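Local coordinates for protein intracellular serine protease (Bacillus licheniformis, PDB 4ZOQ) that is a subtilisin-like serine protease of the lanthipeptide-processing type, probably cutting peptide bonds next to specific sequences, at residues K121-A126 with I134-G139; G7-G12 with E21-A26. All blocks are in the same frame, centred on the assembly; numbering follows the deposited sequence.

Contact 1 of 2, residues K121-A126 with I134-G139; sequences KAMVDA and INISTG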
loop_
_atom_site.group_PDB
_atom_site.type_symbol
_atom_site.label_atom_id
_atom_site.label_comp_id
_atom_site.label_asym_id
_atom_site.label_seq_id
_atom_site.Cartn_x
_atom_site.Cartn_y
_atom_site.Cartn_z
ATOM N N LYS B 121 -11.162 -3.773 -6.614
ATOM C CA LYS B 121 -11.057 -4.781 -7.653
ATOM C C LYS B 121 -9.648 -5.354 -7.669
ATOM O O LYS B 121 -9.467 -6.567 -7.784
ATOM C CB LYS B 121 -11.415 -4.207 -9.008
ATOM C CG LYS B 121 -11.522 -5.255 -10.095
ATOM C CD LYS B 121 -11.785 -4.568 -11.420
ATOM C CE LYS B 121 -13.269 -4.446 -11.692
ATOM N NZ LYS B 121 -13.550 -3.653 -12.902
ATOM N N ALA B 122 -8.659 -4.475 -7.535
ATOM C CA ALA B 122 -7.272 -4.912 -7.478
ATOM C C ALA B 122 -7.024 -5.771 -6.235
ATOM O O ALA B 122 -6.321 -6.790 -6.299
ATOM C CB ALA B 122 -6.325 -3.718 -7.494
ATOM N N MET B 123 -7.644 -5.413 -5.124
ATOM C CA MET B 123 -7.456 -6.204 -3.921
ATOM C C MET B 123 -7.924 -7.620 -4.180
ATOM O O MET B 123 -7.207 -8.593 -3.914
ATOM C CB MET B 123 -8.226 -5.609 -2.730
ATOM C CG MET B 123 -7.615 -4.320 -2.169
ATOM S SD MET B 123 -8.635 -3.547 -0.879
ATOM C CE MET B 123 -8.498 -4.709 0.494
ATOM N N VAL B 124 -9.119 -7.733 -4.743
ATOM C CA VAL B 124 -9.710 -9.032 -4.932
ATOM C C VAL B 124 -8.911 -9.843 -5.936
ATOM O O VAL B 124 -8.599 -11.017 -5.703
ATOM C CB VAL B 124 -11.165 -8.900 -5.373
ATOM C CG1 VAL B 124 -11.712 -10.268 -5.732
ATOM C CG2 VAL B 124 -11.960 -8.298 -4.241
ATOM N N ASP B 125 -8.537 -9.211 -7.037
ATOM C CA ASP B 125 -7.728 -9.897 -8.037
ATOM C C ASP B 125 -6.425 -10.373 -7.433
ATOM O O ASP B 125 -6.033 -11.523 -7.634
ATOM C CB ASP B 125 -7.453 -8.993 -9.245
ATOM C CG ASP B 125 -8.686 -8.792 -10.124
ATOM O OD1 ASP B 125 -9.650 -9.577 -9.993
ATOM O OD2 ASP B 125 -8.694 -7.853 -10.942
ATOM N N ALA B 126 -5.773 -9.497 -6.672
ATOM C CA ALA B 126 -4.473 -9.806 -6.085
ATOM C C ALA B 126 -4.555 -11.046 -5.188
ATOM O O ALA B 126 -3.648 -11.897 -5.197
ATOM C CB ALA B 126 -3.938 -8.587 -5.296
ATOM N N ILE B 134 -0.444 -7.590 0.343
ATOM C CA ILE B 134 -0.879 -6.435 -0.432
ATOM C C ILE B 134 -0.442 -5.111 0.214
ATOM O O ILE B 134 -0.564 -4.895 1.419
ATOM C CB ILE B 134 -2.423 -6.432 -0.632
ATOM C CG1 ILE B 134 -2.857 -7.680 -1.416
ATOM C CG2 ILE B 134 -2.896 -5.153 -1.336
ATOM C CD1 ILE B 134 -4.351 -7.904 -1.448
ATOM N N ASN B 135 0.093 -4.225 -0.598
ATOM C CA ASN B 135 0.448 -2.910 -0.116
ATOM C C ASN B 135 -0.371 -1.846 -0.825
ATOM O O ASN B 135 -0.329 -1.760 -2.062
ATOM C CB ASN B 135 1.935 -2.652 -0.331
ATOM C CG ASN B 135 2.364 -1.326 0.226
ATOM O OD1 ASN B 135 2.774 -1.209 1.395
ATOM N ND2 ASN B 135 2.235 -0.304 -0.590
ATOM N N ILE B 136 -1.083 -1.020 -0.060
ATOM C CA ILE B 136 -1.846 0.078 -0.662
ATOM C C ILE B 136 -1.369 1.441 -0.120
ATOM O O ILE B 136 -1.833 1.906 0.920
ATOM C CB ILE B 136 -3.382 -0.069 -0.411
ATOM C CG1 ILE B 136 -3.889 -1.448 -0.820
ATOM C CG2 ILE B 136 -4.166 0.985 -1.181
ATOM C CD1 ILE B 136 -5.303 -1.759 -0.320
ATOM N N SER B 137 -0.445 2.076 -0.838
ATOM C CA SER B 137 0.150 3.332 -0.373
ATOM C C SER B 137 -0.627 4.537 -0.890
ATOM O O SER B 137 -0.071 5.447 -1.511
ATOM C CB SER B 137 1.630 3.443 -0.800
ATOM O OG SER B 137 2.493 2.743 0.080
ATOM N N THR B 138 -1.922 4.524 -0.634
ATOM C CA THR B 138 -2.806 5.600 -1.052
ATOM C C THR B 138 -4.095 5.435 -0.265
ATOM O O THR B 138 -4.317 4.405 0.380
ATOM C CB THR B 138 -3.068 5.578 -2.572
ATOM O OG1 THR B 138 -3.769 6.766 -2.968
ATOM C CG2 THR B 138 -3.845 4.316 -2.987
ATOM N N GLY B 139 -4.933 6.456 -0.272
ATOM C CA GLY B 139 -6.172 6.397 0.475
ATOM C C GLY B 139 -7.059 7.559 0.098
ATOM O O GLY B 139 -6.640 8.447 -0.642
#
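I134 and I136 send CG1 out the same way, anti to the carbonyl carbon and beside the backbone N, and a second extended torsion (chi2 169° in I134) carries each CD1 methyl on toward helix 116-128. CD1 of I134 reaches the helix backbone and the short side chain of A126 directly, 3.9 Å from CB of A126 and 3.8 Å from the backbone O of M123. CD1 of I136 instead meets the flank of M123, with SD 3.8 Å and CG 3.9 Å away. These two side chains cross at about a right angle, and the bend at chi3 (69°) swings the methionine methyl CE aside, leaving the CG-SD bond as the contact surface. All four residues are buried, and the contact is apolar side-chain packing, with one methyl also lying against the carbonyl O of M123. The axes of helix 121-126 and strand 134-136 run nearly antiparallel (166°) and come within 10.1 Å.

The side chains of M123 and I134 also touch I50 on the neighbouring strand 46-51, and A126 touches A48 there and Y106 of strand 102-110, so the helix lies across strands 102-110, 46-51 and 133-136. S137 OG is hydrogen-bonded to the backbone O of S276, the predicted catalytic serine. The side chain of I136 lies about 7 Å from that of D51, the predicted acid. The arrangement is the helix-to-strand half of the beta-alpha-beta crossover from strand 102-110 to strand 133-136, in the parallel part of the sheet of the subtilisin fold, near the predicted charge relay system.

Contact 2 of 2, residues G7-G12 with E21-A26; sequences GSPAWG and EYLWFA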
loop_
_atom_site.group_PDB
_atom_site.type_symbol
_atom_site.label_atom_id
_atom_site.label_comp_id
_atom_site.label_asym_id
_atom_site.label_seq_id
_atom_site.Cartn_x
_atom_site.Cartn_y
_atom_site.Cartn_z
ATOM N N GLY B 7 28.517 -4.552 4.486
ATOM C CA GLY B 7 27.239 -4.780 3.831
ATOM C C GLY B 7 26.792 -3.552 3.080
ATOM O O GLY B 7 27.091 -2.422 3.484
ATOM N N SER B 8 26.039 -3.768 2.003
ATOM C CA SER B 8 25.563 -2.663 1.190
ATOM C C SER B 8 24.174 -2.922 0.620
ATOM O O SER B 8 23.765 -4.068 0.480
ATOM C CB SER B 8 26.557 -2.380 0.064
ATOM O OG SER B 8 26.713 -3.530 -0.738
ATOM N N PRO B 9 23.448 -1.838 0.305
ATOM C CA PRO B 9 22.090 -1.924 -0.215
ATOM C C PRO B 9 22.026 -2.712 -1.491
ATOM O O PRO B 9 22.979 -2.702 -2.245
ATOM C CB PRO B 9 21.710 -0.456 -0.452
ATOM C CG PRO B 9 22.943 0.291 -0.382
ATOM C CD PRO B 9 23.829 -0.440 0.552
ATOM N N ALA B 10 20.903 -3.383 -1.718
ATOM C CA ALA B 10 20.712 -4.172 -2.922
ATOM C C ALA B 10 20.726 -3.270 -4.159
ATOM O O ALA B 10 21.151 -3.696 -5.242
ATOM C CB ALA B 10 19.414 -4.968 -2.835
ATOM N N TRP B 11 20.318 -2.011 -3.984
ATOM C CA TRP B 11 20.265 -1.083 -5.103
ATOM C C TRP B 11 21.662 -0.842 -5.637
ATOM O O TRP B 11 22.626 -0.787 -4.880
ATOM C CB TRP B 11 19.645 0.252 -4.697
ATOM C CG TRP B 11 18.237 0.184 -4.189
ATOM C CD1 TRP B 11 17.423 -0.892 -4.185
ATOM C CD2 TRP B 11 17.481 1.268 -3.628
ATOM N NE1 TRP B 11 16.211 -0.565 -3.632
ATOM C CE2 TRP B 11 16.221 0.758 -3.288
ATOM C CE3 TRP B 11 17.757 2.611 -3.365
ATOM C CZ2 TRP B 11 15.233 1.552 -2.697
ATOM C CZ3 TRP B 11 16.769 3.397 -2.796
ATOM C CH2 TRP B 11 15.527 2.865 -2.466
ATOM N N GLY B 12 21.759 -0.669 -6.950
ATOM C CA GLY B 12 23.029 -0.414 -7.594
ATOM C C GLY B 12 23.572 0.958 -7.258
ATOM O O GLY B 12 24.791 1.131 -7.222
ATOM N N GLU B 21 24.250 7.193 2.485
ATOM C CA GLU B 21 23.817 8.085 3.556
ATOM C C GLU B 21 22.285 8.266 3.608
ATOM O O GLU B 21 21.719 8.458 4.676
ATOM C CB GLU B 21 24.488 9.450 3.404
ATOM C CG GLU B 21 25.912 9.452 3.855
ATOM C CD GLU B 21 26.038 9.003 5.289
ATOM O OE1 GLU B 21 25.317 9.561 6.160
ATOM O OE2 GLU B 21 26.840 8.074 5.530
ATOM N N TYR B 22 21.642 8.239 2.444
ATOM C CA TYR B 22 20.206 8.485 2.319
ATOM C C TYR B 22 19.397 7.200 2.473
ATOM O O TYR B 22 18.157 7.219 2.463
ATOM C CB TYR B 22 19.905 9.130 0.953
ATOM C CG TYR B 22 20.776 10.344 0.654
ATOM C CD1 TYR B 22 20.653 11.519 1.391
ATOM C CD2 TYR B 22 21.706 10.309 -0.369
ATOM C CE1 TYR B 22 21.447 12.612 1.124
ATOM C CE2 TYR B 22 22.491 11.396 -0.654
ATOM C CZ TYR B 22 22.371 12.544 0.093
ATOM O OH TYR B 22 23.182 13.625 -0.205
ATOM N N LEU B 23 20.112 6.090 2.625
ATOM C CA LEU B 23 19.505 4.792 2.840
ATOM C C LEU B 23 19.632 4.380 4.312
ATOM O O LEU B 23 19.581 3.186 4.640
ATOM C CB LEU B 23 20.149 3.752 1.925
ATOM C CG LEU B 23 19.640 3.713 0.470
ATOM C CD1 LEU B 23 20.648 3.039 -0.455
ATOM C CD2 LEU B 23 18.317 2.985 0.386
ATOM N N TRP B 24 19.811 5.380 5.182
ATOM C CA TRP B 24 19.893 5.181 6.631
ATOM C C TRP B 24 18.725 4.350 7.125
ATOM O O TRP B 24 18.919 3.474 7.988
ATOM C CB TRP B 24 19.928 6.517 7.393
ATOM C CG TRP B 24 18.726 7.386 7.149
ATOM C CD1 TRP B 24 18.595 8.376 6.206
ATOM C CD2 TRP B 24 17.471 7.328 7.847
ATOM N NE1 TRP B 24 17.344 8.953 6.300
ATOM C CE2 TRP B 24 16.630 8.316 7.284
ATOM C CE3 TRP B 24 16.979 6.536 8.896
ATOM C CZ2 TRP B 24 15.329 8.535 7.734
ATOM C CZ3 TRP B 24 15.674 6.726 9.320
ATOM C CH2 TRP B 24 14.863 7.731 8.745
ATOM N N PHE B 25 17.531 4.599 6.572
ATOM C CA PHE B 25 16.335 3.828 6.948
ATOM C C PHE B 25 16.513 2.335 6.587
ATOM O O PHE B 25 16.073 1.453 7.327
ATOM C CB PHE B 25 15.058 4.396 6.296
ATOM C CG PHE B 25 14.950 4.117 4.815
ATOM C CD1 PHE B 25 15.540 4.964 3.890
ATOM C CD2 PHE B 25 14.293 2.976 4.353
ATOM C CE1 PHE B 25 15.468 4.679 2.531
ATOM C CE2 PHE B 25 14.219 2.694 2.999
ATOM C CZ PHE B 25 14.812 3.537 2.094
ATOM N N ALA B 26 17.157 2.051 5.457
ATOM C CA ALA B 26 17.316 0.651 5.013
ATOM C C ALA B 26 18.358 -0.059 5.870
ATOM O O ALA B 26 18.156 -1.205 6.280
ATOM C CB ALA B 26 17.692 0.575 3.532
#
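The forked end of L23 is set against P9 and W11, CD2 mainly to W11 and CD1 mainly to P9. CD2 sits over the face of the indole, 4.0 Å from the centroid of the six-membered ring of W11 and 28° off its normal, which makes a CH-pi contact. Its closest carbon on that ring is CZ3, at 3.6 Å, with CE3 and CH2 farther round, so the methyl rests over the outer part of the benzo ring. The other methyl, CD1, meets the flank of the proline: CG of P9 is 3.6 Å away and CB 3.7 Å. Leucine approaches both rings at a slant. With CG beside the backbone N (chi1 -81°), L23 leans its fork toward the 7-12 segment from the N-cap position of helix 24-30, where its backbone O also accepts a weak bond from A26 N (2.8 Å). The contact joins the irregular N-terminal segment, folded back on helix 24-30, to the start of that helix, beside helix 86-97 and strand 246-249 of the subtilisin-like fold and away from the predicted catalytic residues. W11 reaches further in, against N95 and I96 of helix 86-97 and against L247 and T249 of strand 246-249, so the indole is wedged between leucine, helix and strand. Replacing W11 with an alanine would probably leave CD2 of L23 without the aromatic face it rests on and open a gap between the N-terminal segment, helix 86-97 and strand 246-249. P9 for its part packs on Y33, and the backbone N of A10 is bonded to the hydroxyl of Y36.

Both contacts are buried and apolar, yet they differ in place and material. Contact 1 belongs to the main sheet, joining a regular helix to an inner strand; contact 2 joins an irregular N-terminal segment to a helix start. Their centres are 27 Å apart, on opposite sides of the chain's centre. Contact 1 uses aliphatic and thioether groups, I136 among them lying near the predicted catalytic D51 and H86, whereas contact 2 relies on rings gripping a leucine, away from those residues. They share neither helix nor strand, but F25, beside contact 2, packs on P226 of strand 221-226, within this chain an outermost strand of the sheet that contact 1 covers further in.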